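Local coordinates for protein beta-galactosidase (Geobacillus stearothermophilus, PDB 4OIF) that probably hydrolyses terminal non-reducing beta-D-galactose residues from beta-D-galactosides, as a zinc-containing, trimeric intracellular enzyme of glycoside hydrolase family 42, at residues E5-T10 with Q315-L320; N13-G18 with G403-N408; E531-Y536 with D573-T578; Y550-Y555 with G596-Q601. One frame throughout, in Å; residues are numbered along the deposited sequence. Where two conformers were deposited one is given.

Contact 1 (E5-T10 with Q315-L320); sequences ERTYTT and QQPFLL
Both Thr7 (chi1 63°) and Thr9 (chi1 56°) hold OG1 in the crowded position between backbone N and carbonyl carbon, which puts each CG2 anti to the carbonyl carbon. In Thr9 that methyl does the touching: Thr9 CG2 lies 3.3 Å from Pro317 O, and Thr9 CG2 is 4.0 Å from the amide carbon Gln316 CD. In Thr7 the hydroxyl meets the proline instead, its OG1 3.5 Å from CD of Pro317, while the carbonyl O of Thr7 reaches the same CD at 3.5 Å. Further along, CG2 of Thr10 touches CD1 of Leu319 at 4.1 Å, the two side chains crossing obliquely.

The N-terminal loop is here laid over the segment that feeds strand 319-322 of the TIM barrel, the strand that carries the predicted nucleophile Glu322. Leu319 also packs on Met152 of barrel strand 150-154. Polar ends turn elsewhere: Thr7 OG1 to Asn408 ND2, Thr10 OG1 to Ala12 N, and Gln316 NE2 to the carbonyl of Asp279. What remains between the segments is van der Waals packing of methyls, the proline ring and carbonyl and hydroxyl oxygens, so fit of shape probably matters more than polar pairing here.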
loop_
_atom_site.group_PDB
_atom_site.type_symbol
_atom_site.label_atom_id
_atom_site.label_comp_id
_atom_site.label_asym_id
_atom_site.label_seq_id
_atom_site.Cartn_x
_atom_site.Cartn_y
_atom_site.Cartn_z
ATOM N N GLU A 5 41.467 -25.630 20.455
ATOM C CA GLU A 5 40.995 -26.033 21.769
ATOM C C GLU A 5 39.522 -25.682 21.918
ATOM O O GLU A 5 39.052 -24.686 21.374
ATOM C CB GLU A 5 41.830 -25.394 22.881
ATOM C CG GLU A 5 42.306 -26.410 23.926
ATOM C CD GLU A 5 41.153 -27.134 24.621
ATOM O OE1 GLU A 5 40.345 -26.468 25.305
ATOM O OE2 GLU A 5 41.041 -28.371 24.465
ATOM N N ARG A 6 38.791 -26.528 22.634
ATOM C CA ARG A 6 37.381 -26.278 22.885
ATOM C C ARG A 6 37.201 -25.058 23.775
ATOM O O ARG A 6 38.016 -24.781 24.654
ATOM C CB ARG A 6 36.714 -27.495 23.527
ATOM C CG ARG A 6 36.570 -28.686 22.598
ATOM C CD ARG A 6 36.024 -29.866 23.367
ATOM N NE ARG A 6 35.678 -30.985 22.496
ATOM C CZ ARG A 6 36.526 -31.935 22.108
ATOM N NH1 ARG A 6 37.796 -31.906 22.503
ATOM N NH2 ARG A 6 36.101 -32.913 21.317
ATOM N N THR A 7 36.133 -24.317 23.525
ATOM C CA THR A 7 35.776 -23.195 24.374
ATOM C C THR A 7 34.294 -23.311 24.717
ATOM O O THR A 7 33.428 -23.060 23.877
ATOM C CB THR A 7 36.082 -21.851 23.687
ATOM O OG1 THR A 7 35.291 -21.732 22.506
ATOM C CG2 THR A 7 37.561 -21.762 23.302
ATOM N N TYR A 8 34.006 -23.716 25.948
ATOM C CA TYR A 8 32.630 -23.968 26.374
ATOM C C TYR A 8 31.909 -22.683 26.773
ATOM O O TYR A 8 32.451 -21.857 27.509
ATOM C CB TYR A 8 32.614 -24.962 27.535
ATOM C CG TYR A 8 33.150 -26.337 27.185
ATOM C CD1 TYR A 8 32.285 -27.383 26.866
ATOM C CD2 TYR A 8 34.516 -26.592 27.182
ATOM C CE1 TYR A 8 32.769 -28.642 26.554
ATOM C CE2 TYR A 8 35.009 -27.851 26.867
ATOM C CZ TYR A 8 34.131 -28.870 26.555
ATOM O OH TYR A 8 34.616 -30.119 26.243
ATOM N N THR A 9 30.683 -22.514 26.290
ATOM C CA THR A 9 29.953 -21.277 26.552
ATOM C C THR A 9 29.074 -21.412 27.793
ATOM O O THR A 9 28.714 -20.410 28.410
ATOM C CB THR A 9 29.092 -20.842 25.330
ATOM O OG1 THR A 9 28.189 -21.894 24.959
ATOM C CG2 THR A 9 29.984 -20.486 24.137
ATOM N N THR A 10 28.728 -22.646 28.155
ATOM C CA THR A 10 28.004 -22.904 29.400
ATOM C C THR A 10 28.638 -24.056 30.149
ATOM O O THR A 10 29.596 -24.670 29.674
ATOM C CB THR A 10 26.509 -23.249 29.183
ATOM O OG1 THR A 10 26.362 -24.663 29.000
ATOM C CG2 THR A 10 25.957 -22.539 27.985
ATOM N N GLN A 315 33.448 -15.169 18.117
ATOM C CA GLN A 315 34.434 -16.164 17.694
ATOM C C GLN A 315 34.462 -17.364 18.642
ATOM O O GLN A 315 35.524 -17.796 19.107
ATOM C CB GLN A 315 35.818 -15.511 17.586
ATOM C CG GLN A 315 35.973 -14.560 16.391
ATOM C CD GLN A 315 36.234 -15.288 15.064
ATOM O OE1 GLN A 315 37.385 -15.528 14.680
ATOM N NE2 GLN A 315 35.164 -15.638 14.365
ATOM N N GLN A 316 33.270 -17.875 18.931
ATOM C CA GLN A 316 33.076 -18.992 19.845
ATOM C C GLN A 316 31.745 -19.654 19.461
ATOM O O GLN A 316 31.005 -19.104 18.648
ATOM C CB GLN A 316 33.065 -18.499 21.296
ATOM C CG GLN A 316 31.877 -17.598 21.586
ATOM C CD GLN A 316 31.783 -17.138 23.031
ATOM O OE1 GLN A 316 32.730 -17.269 23.814
ATOM N NE2 GLN A 316 30.631 -16.579 23.389
ATOM N N PRO A 317 31.429 -20.831 20.028
ATOM C CA PRO A 317 30.122 -21.390 19.664
ATOM C C PRO A 317 28.956 -20.463 20.044
ATOM O O PRO A 317 29.056 -19.722 21.025
ATOM C CB PRO A 317 30.059 -22.688 20.469
ATOM C CG PRO A 317 31.476 -23.035 20.746
ATOM C CD PRO A 317 32.195 -21.740 20.901
ATOM N N PHE A 318 27.876 -20.496 19.269
ATOM C CA PHE A 318 26.686 -19.726 19.606
ATOM C C PHE A 318 25.563 -20.661 20.039
ATOM O O PHE A 318 25.686 -21.870 19.955
ATOM C CB PHE A 318 26.243 -18.852 18.424
ATOM C CG PHE A 318 25.638 -19.626 17.276
ATOM C CD1 PHE A 318 26.439 -20.105 16.246
ATOM C CD2 PHE A 318 24.261 -19.855 17.218
ATOM C CE1 PHE A 318 25.888 -20.816 15.187
ATOM C CE2 PHE A 318 23.699 -20.563 16.159
ATOM C CZ PHE A 318 24.519 -21.045 15.140
ATOM N N LEU A 319 24.463 -20.100 20.508
ATOM C CA LEU A 319 23.350 -20.925 20.925
ATOM C C LEU A 319 22.101 -20.583 20.118
ATOM O O LEU A 319 21.617 -19.455 20.136
ATOM C CB LEU A 319 23.104 -20.769 22.437
ATOM C CG LEU A 319 24.237 -21.291 23.346
ATOM C CD1 LEU A 319 24.120 -20.779 24.776
ATOM C CD2 LEU A 319 24.330 -22.819 23.337
ATOM N N LEU A 320 21.597 -21.560 19.374
ATOM C CA LEU A 320 20.290 -21.406 18.769
ATOM C C LEU A 320 19.286 -21.370 19.907
ATOM O O LEU A 320 19.111 -22.366 20.611
ATOM C CB LEU A 320 19.983 -22.537 17.802
ATOM C CG LEU A 320 18.619 -22.423 17.125
ATOM C CD1 LEU A 320 18.569 -21.145 16.311
ATOM C CD2 LEU A 320 18.339 -23.643 16.248
#

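Contact 2 (N13-G18 with G403-N408); sequences NFILHG and GIVGTN
Ile15 and Val405 make a buried apolar contact at the entry to the TIM barrel, where the residues leading into strand 16-21 lean on a beta turn that follows helix 386-399. The turn is type II, running from Ile404 to Thr407 and closed by Thr407 N to Ile404 O at 2.9 Å, with Gly406 at its third position in the left-handed region (phi 83°). It presents Val405 at its corner. With CG1 of Val405 anti to the backbone N (chi1 174°), CG2 is the branch sent across. Val405 CG2 sits 3.5 Å from Phe14 C, and Val405 CG2 is 3.5 Å from Ile15 N, pressed on the peptide link itself. The same CG2 is 3.6 Å from CG1 of Ile15, and the two side chains slide past one another in opposite directions. CD1 of Ile15 comes to 4.5 Å from CB of Ile404.

Ile15 goes on to touch Leu398 of helix 386-399 and Met401, whereas Ile404 packs on Tyr640 and Phe642 of the C-terminal domain. Hydrocarbon packs against hydrocarbon and against the Phe14-Ile15 peptide, consistent with close fit and the exclusion of water, rather than polar pairing, joining these two segments.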
loop_
_atom_site.group_PDB
_atom_site.type_symbol
_atom_site.label_atom_id
_atom_site.label_comp_id
_atom_site.label_asym_id
_atom_site.label_seq_id
_atom_site.Cartn_x
_atom_site.Cartn_y
_atom_site.Cartn_z
ATOM N N ASN A 13 28.111 -30.006 29.280
ATOM C CA ASN A 13 28.984 -30.805 28.424
ATOM C C ASN A 13 28.148 -31.578 27.416
ATOM O O ASN A 13 28.533 -32.654 26.951
ATOM C CB ASN A 13 29.840 -31.771 29.258
ATOM C CG ASN A 13 29.017 -32.896 29.885
ATOM O OD1 ASN A 13 27.855 -32.707 30.250
ATOM N ND2 ASN A 13 29.622 -34.075 30.007
ATOM N N PHE A 14 26.987 -31.020 27.094
ATOM C CA PHE A 14 26.069 -31.638 26.155
ATOM C C PHE A 14 25.390 -30.569 25.316
ATOM O O PHE A 14 25.293 -29.420 25.733
ATOM C CB PHE A 14 25.027 -32.474 26.893
ATOM C CG PHE A 14 24.220 -31.697 27.890
ATOM C CD1 PHE A 14 23.005 -31.137 27.529
ATOM C CD2 PHE A 14 24.669 -31.537 29.192
ATOM C CE1 PHE A 14 22.250 -30.420 28.441
ATOM C CE2 PHE A 14 23.932 -30.823 30.111
ATOM C CZ PHE A 14 22.716 -30.257 29.739
ATOM N N ILE A 15 24.920 -30.945 24.134
ATOM C CA ILE A 15 24.207 -30.003 23.286
ATOM C C ILE A 15 22.803 -29.796 23.841
ATOM O O ILE A 15 22.038 -30.749 23.981
ATOM C CB ILE A 15 24.144 -30.480 21.830
ATOM C CG1 ILE A 15 25.459 -30.143 21.122
ATOM C CG2 ILE A 15 22.989 -29.813 21.107
ATOM C CD1 ILE A 15 25.946 -31.218 20.190
ATOM N N LEU A 16 22.491 -28.552 24.191
ATOM C CA LEU A 16 21.197 -28.230 24.770
ATOM C C LEU A 16 20.100 -28.605 23.791
ATOM O O LEU A 16 20.216 -28.332 22.613
ATOM C CB LEU A 16 21.096 -26.745 25.116
ATOM C CG LEU A 16 22.369 -26.084 25.646
ATOM C CD1 LEU A 16 22.080 -24.634 25.986
ATOM C CD2 LEU A 16 22.919 -26.846 26.853
ATOM N N HIS A 17 19.047 -29.244 24.277
ATOM C CA HIS A 17 17.912 -29.543 23.428
ATOM C C HIS A 17 16.643 -29.265 24.211
ATOM O O HIS A 17 16.453 -29.796 25.298
ATOM C CB HIS A 17 17.953 -30.992 22.950
ATOM C CG HIS A 17 16.881 -31.334 21.966
ATOM N ND1 HIS A 17 16.172 -32.516 22.023
ATOM C CD2 HIS A 17 16.404 -30.659 20.894
ATOM C CE1 HIS A 17 15.301 -32.552 21.028
ATOM N NE2 HIS A 17 15.423 -31.439 20.325
ATOM N N GLY A 18 15.779 -28.414 23.671
ATOM C CA GLY A 18 14.552 -28.095 24.381
ATOM C C GLY A 18 14.039 -26.772 23.886
ATOM O O GLY A 18 13.952 -26.585 22.682
ATOM N N GLY A 403 30.788 -34.384 21.932
ATOM C CA GLY A 403 32.159 -34.032 21.605
ATOM C C GLY A 403 32.261 -32.785 20.746
ATOM O O GLY A 403 33.303 -32.129 20.678
ATOM N N ILE A 404 31.160 -32.454 20.084
ATOM C CA ILE A 404 31.113 -31.267 19.257
ATOM C C ILE A 404 30.984 -30.008 20.136
ATOM O O ILE A 404 31.431 -28.908 19.759
ATOM C CB ILE A 404 29.963 -31.382 18.253
ATOM C CG1 ILE A 404 30.168 -32.637 17.397
ATOM C CG2 ILE A 404 29.878 -30.147 17.374
ATOM C CD1 ILE A 404 28.899 -33.135 16.702
ATOM N N VAL A 405 30.408 -30.183 21.321
ATOM C CA VAL A 405 30.210 -29.071 22.246
ATOM C C VAL A 405 31.509 -28.312 22.516
ATOM O O VAL A 405 32.520 -28.892 22.919
ATOM C CB VAL A 405 29.618 -29.549 23.588
ATOM C CG1 VAL A 405 29.548 -28.394 24.584
ATOM C CG2 VAL A 405 28.242 -30.150 23.366
ATOM N N GLY A 406 31.475 -27.008 22.271
ATOM C CA GLY A 406 32.622 -26.157 22.518
ATOM C C GLY A 406 33.652 -26.133 21.407
ATOM O O GLY A 406 34.606 -25.363 21.477
ATOM N N THR A 407 33.484 -26.970 20.386
ATOM C CA THR A 407 34.413 -26.924 19.257
ATOM C C THR A 407 34.206 -25.668 18.413
ATOM O O THR A 407 33.070 -25.211 18.206
ATOM C CB THR A 407 34.278 -28.157 18.335
ATOM O OG1 THR A 407 32.924 -28.264 17.868
ATOM C CG2 THR A 407 34.679 -29.428 19.076
ATOM N N ASN A 408 35.311 -25.128 17.918
ATOM C CA ASN A 408 35.280 -23.970 17.033
ATOM C C ASN A 408 35.512 -24.368 15.580
ATOM O O ASN A 408 35.513 -25.563 15.248
ATOM C CB ASN A 408 36.314 -22.942 17.487
ATOM C CG ASN A 408 35.994 -22.373 18.870
ATOM O OD1 ASN A 408 35.071 -21.561 19.025
ATOM N ND2 ASN A 408 36.749 -22.801 19.880
#

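Contact 3 (E531-Y536 with D573-T578)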
loop_
_atom_site.group_PDB
_atom_site.type_symbol
_atom_site.label_atom_id
_atom_site.label_comp_id
_atom_site.label_asym_id
_atom_site.label_seq_id
_atom_site.Cartn_x
_atom_site.Cartn_y
_atom_site.Cartn_z
ATOM N N GLU A 531 32.174 7.056 -11.453
ATOM C CA GLU A 531 30.735 7.150 -11.695
ATOM C C GLU A 531 29.991 5.866 -11.409
ATOM O O GLU A 531 30.386 4.786 -11.851
ATOM C CB GLU A 531 30.431 7.571 -13.136
ATOM C CG GLU A 531 28.932 7.819 -13.354
ATOM C CD GLU A 531 28.574 8.320 -14.736
ATOM O OE1 GLU A 531 29.469 8.478 -15.588
ATOM O OE2 GLU A 531 27.374 8.558 -14.973
ATOM N N THR A 532 28.897 5.998 -10.668
ATOM C CA THR A 532 28.031 4.875 -10.365
ATOM C C THR A 532 26.825 4.944 -11.267
ATOM O O THR A 532 26.016 5.865 -11.172
ATOM C CB THR A 532 27.574 4.867 -8.895
ATOM O OG1 THR A 532 28.697 4.603 -8.040
ATOM C CG2 THR A 532 26.532 3.785 -8.687
ATOM N N ASP A 533 26.715 3.978 -12.165
ATOM C CA ASP A 533 25.579 3.925 -13.062
ATOM C C ASP A 533 24.457 3.101 -12.442
ATOM O O ASP A 533 24.629 1.899 -12.210
ATOM C CB ASP A 533 26.001 3.330 -14.399
ATOM C CG ASP A 533 25.001 3.595 -15.493
ATOM O OD1 ASP A 533 24.272 4.615 -15.428
ATOM O OD2 ASP A 533 24.957 2.776 -16.424
ATOM N N THR A 534 23.319 3.738 -12.169
ATOM C CA THR A 534 22.166 3.034 -11.609
ATOM C C THR A 534 21.163 2.680 -12.701
ATOM O O THR A 534 20.708 3.550 -13.437
ATOM C CB THR A 534 21.464 3.865 -10.530
ATOM O OG1 THR A 534 22.351 4.063 -9.419
ATOM C CG2 THR A 534 20.210 3.148 -10.051
ATOM N N LEU A 535 20.804 1.404 -12.793
ATOM C CA LEU A 535 20.014 0.918 -13.923
ATOM C C LEU A 535 18.563 0.607 -13.578
ATOM O O LEU A 535 18.244 0.289 -12.439
ATOM C CB LEU A 535 20.665 -0.332 -14.505
ATOM C CG LEU A 535 22.148 -0.172 -14.844
ATOM C CD1 LEU A 535 22.660 -1.418 -15.533
ATOM C CD2 LEU A 535 22.354 1.058 -15.723
ATOM N N TYR A 536 17.693 0.712 -14.580
ATOM C CA TYR A 536 16.293 0.308 -14.460
ATOM C C TYR A 536 16.198 -1.210 -14.549
ATOM O O TYR A 536 17.127 -1.842 -15.042
ATOM C CB TYR A 536 15.451 0.987 -15.551
ATOM C CG TYR A 536 15.135 2.419 -15.215
ATOM C CD1 TYR A 536 16.045 3.439 -15.487
ATOM C CD2 TYR A 536 13.948 2.749 -14.583
ATOM C CE1 TYR A 536 15.760 4.758 -15.154
ATOM C CE2 TYR A 536 13.656 4.047 -14.241
ATOM C CZ TYR A 536 14.560 5.053 -14.526
ATOM O OH TYR A 536 14.241 6.347 -14.180
ATOM N N ASP A 573 26.702 -0.060 -23.632
ATOM C CA ASP A 573 26.468 1.293 -23.114
ATOM C C ASP A 573 27.694 2.197 -23.310
ATOM O O ASP A 573 28.680 1.792 -23.917
ATOM C CB ASP A 573 26.064 1.249 -21.635
ATOM C CG ASP A 573 24.994 2.286 -21.278
ATOM O OD1 ASP A 573 25.026 3.416 -21.808
ATOM O OD2 ASP A 573 24.113 1.964 -20.450
ATOM N N PHE A 574 27.631 3.423 -22.801
ATOM C CA PHE A 574 28.635 4.425 -23.158
ATOM C C PHE A 574 30.009 4.113 -22.579
ATOM O O PHE A 574 31.003 4.636 -23.068
ATOM C CB PHE A 574 28.180 5.847 -22.742
ATOM C CG PHE A 574 28.221 6.119 -21.256
ATOM C CD1 PHE A 574 27.120 5.828 -20.451
ATOM C CD2 PHE A 574 29.332 6.720 -20.675
ATOM C CE1 PHE A 574 27.138 6.096 -19.081
ATOM C CE2 PHE A 574 29.366 6.999 -19.300
ATOM C CZ PHE A 574 28.268 6.675 -18.502
ATOM N N TYR A 575 30.075 3.265 -21.554
ATOM C CA TYR A 575 31.359 2.891 -20.983
ATOM C C TYR A 575 31.814 1.516 -21.464
ATOM O O TYR A 575 32.624 0.849 -20.808
ATOM C CB TYR A 575 31.303 2.920 -19.457
ATOM C CG TYR A 575 30.012 2.408 -18.848
ATOM C CD1 TYR A 575 28.933 3.263 -18.651
ATOM C CD2 TYR A 575 29.881 1.079 -18.447
ATOM C CE1 TYR A 575 27.764 2.817 -18.090
ATOM C CE2 TYR A 575 28.713 0.619 -17.893
ATOM C CZ TYR A 575 27.652 1.503 -17.709
ATOM O OH TYR A 575 26.468 1.073 -17.147
ATOM N N ALA A 576 31.287 1.096 -22.611
ATOM C CA ALA A 576 31.701 -0.157 -23.228
ATOM C C ALA A 576 33.219 -0.212 -23.447
ATOM O O ALA A 576 33.848 0.801 -23.753
ATOM C CB ALA A 576 30.974 -0.359 -24.528
ATOM N N ASP A 577 33.776 -1.405 -23.243
ATOM C CA ASP A 577 35.206 -1.684 -23.405
ATOM C C ASP A 577 36.081 -0.923 -22.420
ATOM O O ASP A 577 37.279 -0.792 -22.628
ATOM C CB ASP A 577 35.663 -1.383 -24.838
ATOM C CG ASP A 577 34.908 -2.197 -25.866
ATOM O OD1 ASP A 577 34.602 -3.380 -25.603
ATOM O OD2 ASP A 577 34.613 -1.652 -26.943
ATOM N N THR A 578 35.485 -0.425 -21.338
ATOM C CA THR A 578 36.265 0.203 -20.265
ATOM C C THR A 578 36.321 -0.807 -19.110
ATOM O O THR A 578 35.549 -1.752 -19.107
ATOM C CB THR A 578 35.654 1.562 -19.819
ATOM O OG1 THR A 578 34.321 1.364 -19.342
ATOM C CG2 THR A 578 35.631 2.544 -20.972
#
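Asp533 OD2 is gripped twice: Tyr575 OH donates to it across the contact, and Arg338 of the second subunit forms a salt bridge with it. The modelled 2.4 Å between Tyr575 OH and Asp533 OD2 is very short, and its exact value doubtful. The carboxylate meets the tyrosine at the ring edge, their planes 85° apart. Asp573 OD2, 4.2 Å from Asp533 OD2, binds the same Arg338 of the second subunit, so the arginine's charge probably offsets the crowding of two carboxylates.

Strand 527-534 of the trimerisation domain supplies Glu531 and Asp533, and two overlapping turns supply Asp573 and the two rings, type I from Asp573 to Ala576 and type II from Tyr575 to Thr578. Phe574 N bonds to Asp573 OD1 at 2.8 Å, on that oxygen's anti side. Tyr575 CD1 lies 3.3 Å above the centre of the Phe574 ring.

Glu531, fully extended with CG anti to N (chi1 -174°), brings OE1 to the edge of Phe574, 3.6 Å from CZ. OE1 also forms a salt bridge with Arg386 of the second subunit, on which Phe574 packs too. An alanine here would probably leave Arg386 of the second subunit without this carboxylate and uncover the ring's CZ edge.

Contact 4 (Y550-Y555 with G596-Q601)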
loop_
_atom_site.group_PDB
_atom_site.type_symbol
_atom_site.label_atom_id
_atom_site.label_comp_id
_atom_site.label_asym_id
_atom_site.label_seq_id
_atom_site.Cartn_x
_atom_site.Cartn_y
_atom_site.Cartn_z
ATOM N N TYR A 550 29.630 -12.167 -18.953
ATOM C CA TYR A 550 28.807 -12.349 -17.747
ATOM C C TYR A 550 27.758 -11.243 -17.662
ATOM O O TYR A 550 28.068 -10.081 -17.872
ATOM C CB TYR A 550 29.673 -12.349 -16.482
ATOM C CG TYR A 550 30.698 -13.465 -16.403
ATOM C CD1 TYR A 550 31.976 -13.303 -16.923
ATOM C CD2 TYR A 550 30.389 -14.677 -15.796
ATOM C CE1 TYR A 550 32.913 -14.315 -16.842
ATOM C CE2 TYR A 550 31.316 -15.697 -15.714
ATOM C CZ TYR A 550 32.573 -15.510 -16.238
ATOM O OH TYR A 550 33.495 -16.523 -16.158
ATOM N N GLU A 551 26.518 -11.593 -17.354
ATOM C CA GLU A 551 25.465 -10.583 -17.336
ATOM C C GLU A 551 25.563 -9.590 -16.168
ATOM O O GLU A 551 25.838 -9.969 -15.031
ATOM C CB GLU A 551 24.090 -11.245 -17.310
ATOM C CG GLU A 551 22.951 -10.268 -17.623
ATOM C CD GLU A 551 21.581 -10.848 -17.334
ATOM O OE1 GLU A 551 20.696 -10.755 -18.212
ATOM O OE2 GLU A 551 21.392 -11.392 -16.227
ATOM N N LEU A 552 25.334 -8.316 -16.469
ATOM C CA LEU A 552 25.298 -7.280 -15.449
ATOM C C LEU A 552 23.888 -6.747 -15.272
ATOM O O LEU A 552 23.166 -6.526 -16.257
ATOM C CB LEU A 552 26.242 -6.125 -15.799
ATOM C CG LEU A 552 26.334 -4.947 -14.822
ATOM C CD1 LEU A 552 27.727 -4.334 -14.894
ATOM C CD2 LEU A 552 25.271 -3.876 -15.068
ATOM N N LYS A 553 23.525 -6.517 -14.012
ATOM C CA LYS A 553 22.277 -5.848 -13.647
ATOM C C LYS A 553 22.487 -4.808 -12.540
ATOM O O LYS A 553 23.457 -4.889 -11.780
ATOM C CB LYS A 553 21.227 -6.876 -13.199
ATOM C CG LYS A 553 20.838 -7.843 -14.297
ATOM C CD LYS A 553 19.588 -8.623 -13.970
ATOM C CE LYS A 553 19.772 -9.564 -12.803
ATOM N NZ LYS A 553 18.491 -10.294 -12.524
ATOM N N ASP A 554 21.580 -3.833 -12.480
ATOM C CA ASP A 554 21.421 -2.908 -11.346
ATOM C C ASP A 554 22.471 -1.810 -11.228
ATOM O O ASP A 554 22.118 -0.634 -11.134
ATOM C CB ASP A 554 21.381 -3.681 -10.019
ATOM C CG ASP A 554 20.224 -4.659 -9.944
ATOM O OD1 ASP A 554 19.236 -4.488 -10.694
ATOM O OD2 ASP A 554 20.301 -5.597 -9.122
ATOM N N TYR A 555 23.750 -2.183 -11.193
ATOM C CA TYR A 555 24.815 -1.197 -11.005
ATOM C C TYR A 555 26.058 -1.463 -11.841
ATOM O O TYR A 555 26.508 -2.602 -11.976
ATOM C CB TYR A 555 25.217 -1.120 -9.533
ATOM C CG TYR A 555 24.085 -0.701 -8.635
ATOM C CD1 TYR A 555 23.704 0.633 -8.555
ATOM C CD2 TYR A 555 23.394 -1.627 -7.871
ATOM C CE1 TYR A 555 22.667 1.036 -7.749
ATOM C CE2 TYR A 555 22.350 -1.232 -7.056
ATOM C CZ TYR A 555 21.991 0.105 -7.002
ATOM O OH TYR A 555 20.958 0.520 -6.203
ATOM N N GLY A 596 30.755 -4.012 -11.307
ATOM C CA GLY A 596 29.354 -4.173 -11.626
ATOM C C GLY A 596 28.762 -5.335 -10.873
ATOM O O GLY A 596 29.487 -6.160 -10.325
ATOM N N ARG A 597 27.439 -5.399 -10.836
ATOM C CA ARG A 597 26.767 -6.495 -10.156
ATOM C C ARG A 597 26.489 -7.600 -11.179
ATOM O O ARG A 597 25.689 -7.442 -12.111
ATOM C CB ARG A 597 25.489 -6.015 -9.474
ATOM C CG ARG A 597 24.680 -7.131 -8.850
ATOM C CD ARG A 597 23.465 -6.587 -8.144
ATOM N NE ARG A 597 23.800 -5.908 -6.892
ATOM C CZ ARG A 597 22.925 -5.208 -6.174
ATOM N NH1 ARG A 597 21.667 -5.085 -6.595
ATOM N NH2 ARG A 597 23.309 -4.628 -5.047
ATOM N N LEU A 598 27.185 -8.714 -11.015
ATOM C CA LEU A 598 27.253 -9.709 -12.067
ATOM C C LEU A 598 26.591 -11.011 -11.629
ATOM O O LEU A 598 26.522 -11.305 -10.436
ATOM C CB LEU A 598 28.719 -9.930 -12.463
ATOM C CG LEU A 598 29.446 -8.663 -12.951
ATOM C CD1 LEU A 598 30.890 -8.949 -13.270
ATOM C CD2 LEU A 598 28.770 -8.095 -14.166
ATOM N N GLU A 599 26.088 -11.770 -12.598
ATOM C CA GLU A 599 25.461 -13.071 -12.339
ATOM C C GLU A 599 26.319 -14.017 -11.490
ATOM O O GLU A 599 27.527 -13.821 -11.344
ATOM C CB GLU A 599 25.133 -13.750 -13.659
ATOM C CG GLU A 599 26.352 -13.919 -14.555
ATOM C CD GLU A 599 26.041 -14.731 -15.793
ATOM O OE1 GLU A 599 26.234 -14.208 -16.913
ATOM O OE2 GLU A 599 25.602 -15.889 -15.640
ATOM N N ASP A 600 25.677 -15.041 -10.937
ATOM C CA ASP A 600 26.319 -16.017 -10.048
ATOM C C ASP A 600 27.615 -16.627 -10.588
ATOM O O ASP A 600 28.612 -16.789 -9.861
ATOM C CB ASP A 600 25.338 -17.145 -9.752
ATOM C CG ASP A 600 24.249 -16.738 -8.783
ATOM O OD1 ASP A 600 24.473 -15.829 -7.954
ATOM O OD2 ASP A 600 23.169 -17.357 -8.833
ATOM N N GLN A 601 27.589 -16.971 -11.866
ATOM C CA GLN A 601 28.694 -17.674 -12.482
ATOM C C GLN A 601 29.958 -16.838 -12.400
ATOM O O GLN A 601 31.057 -17.384 -12.253
ATOM C CB GLN A 601 28.379 -18.027 -13.942
ATOM C CG GLN A 601 29.335 -19.048 -14.537
ATOM C CD GLN A 601 29.400 -20.313 -13.694
ATOM O OE1 GLN A 601 28.371 -20.819 -13.238
ATOM N NE2 GLN A 601 30.614 -20.813 -13.457
#
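Residues 550-553 and 597-598 run antiparallel, end-to-end directions 146° apart, with Leu552 and Leu598 as a non-hydrogen-bonded pair whose CA atoms are 4.6 Å apart. This is the edge of the trimerisation domain's mixed sheet, the short, weakly bonded 597-598 being an outermost strand within this chain, before helix 600-613. Lys553 N bonds to Arg597 O at 3.0 Å, and Glu599 N to Glu551 O. Glu599, with CG between backbone N and carbonyl carbon (chi1 57°) and the chain extended beyond, brings OE1 to Glu551 N at 2.7 Å through its anti lone pair, nearly straight at 169°.

Beyond Lys553 the chain makes a gamma turn, Tyr555 N to Lys553 O, which sets Asp554 and Tyr555 about Arg597. Asp554 OD2 forms a salt bridge with Arg597 NH1 at 2.9 Å, close to the guanidinium plane, and the edge of Tyr555 stands over one guanidinium face with CD2 3.9 Å above it. NH1 also bonds to the carbonyl of Thr435, NH2 to that of Lys436, and NE to Tyr501 OH. A methionine at Arg597 would probably strand the Asp554 charge without its mate and leave those two carbonyls short of a donor.

On the other face, Leu552 CB meets Leu598 CD2 at 3.6 Å. At the far end Tyr550, its OH bonded to Asp605, rests CE2 3.8 Å from the backbone C of Gln601.

From the N terminus, contact 1 ties the leading loop to the approach to strand 319-322, closing some 300 residues of the barrel. Contact 2 opens at 13-18 before contact 1 has closed, and ends at 403-408, so the two cross. They also touch, Thr7 N lying 2.8 Å from Gly406 O, and together they fasten the N-terminal segment to the barrel and to the turn after helix 386-399. Contacts 3 and 4 follow in series within the trimerisation domain. They close much shorter loops and cross in turn, meeting where Leu535 N lies 2.9 Å from Asp554 O. Contact 3 reaches the second subunit; contact 4 edges the sheet. The centres of contacts 1 and 3 are about 47 Å apart.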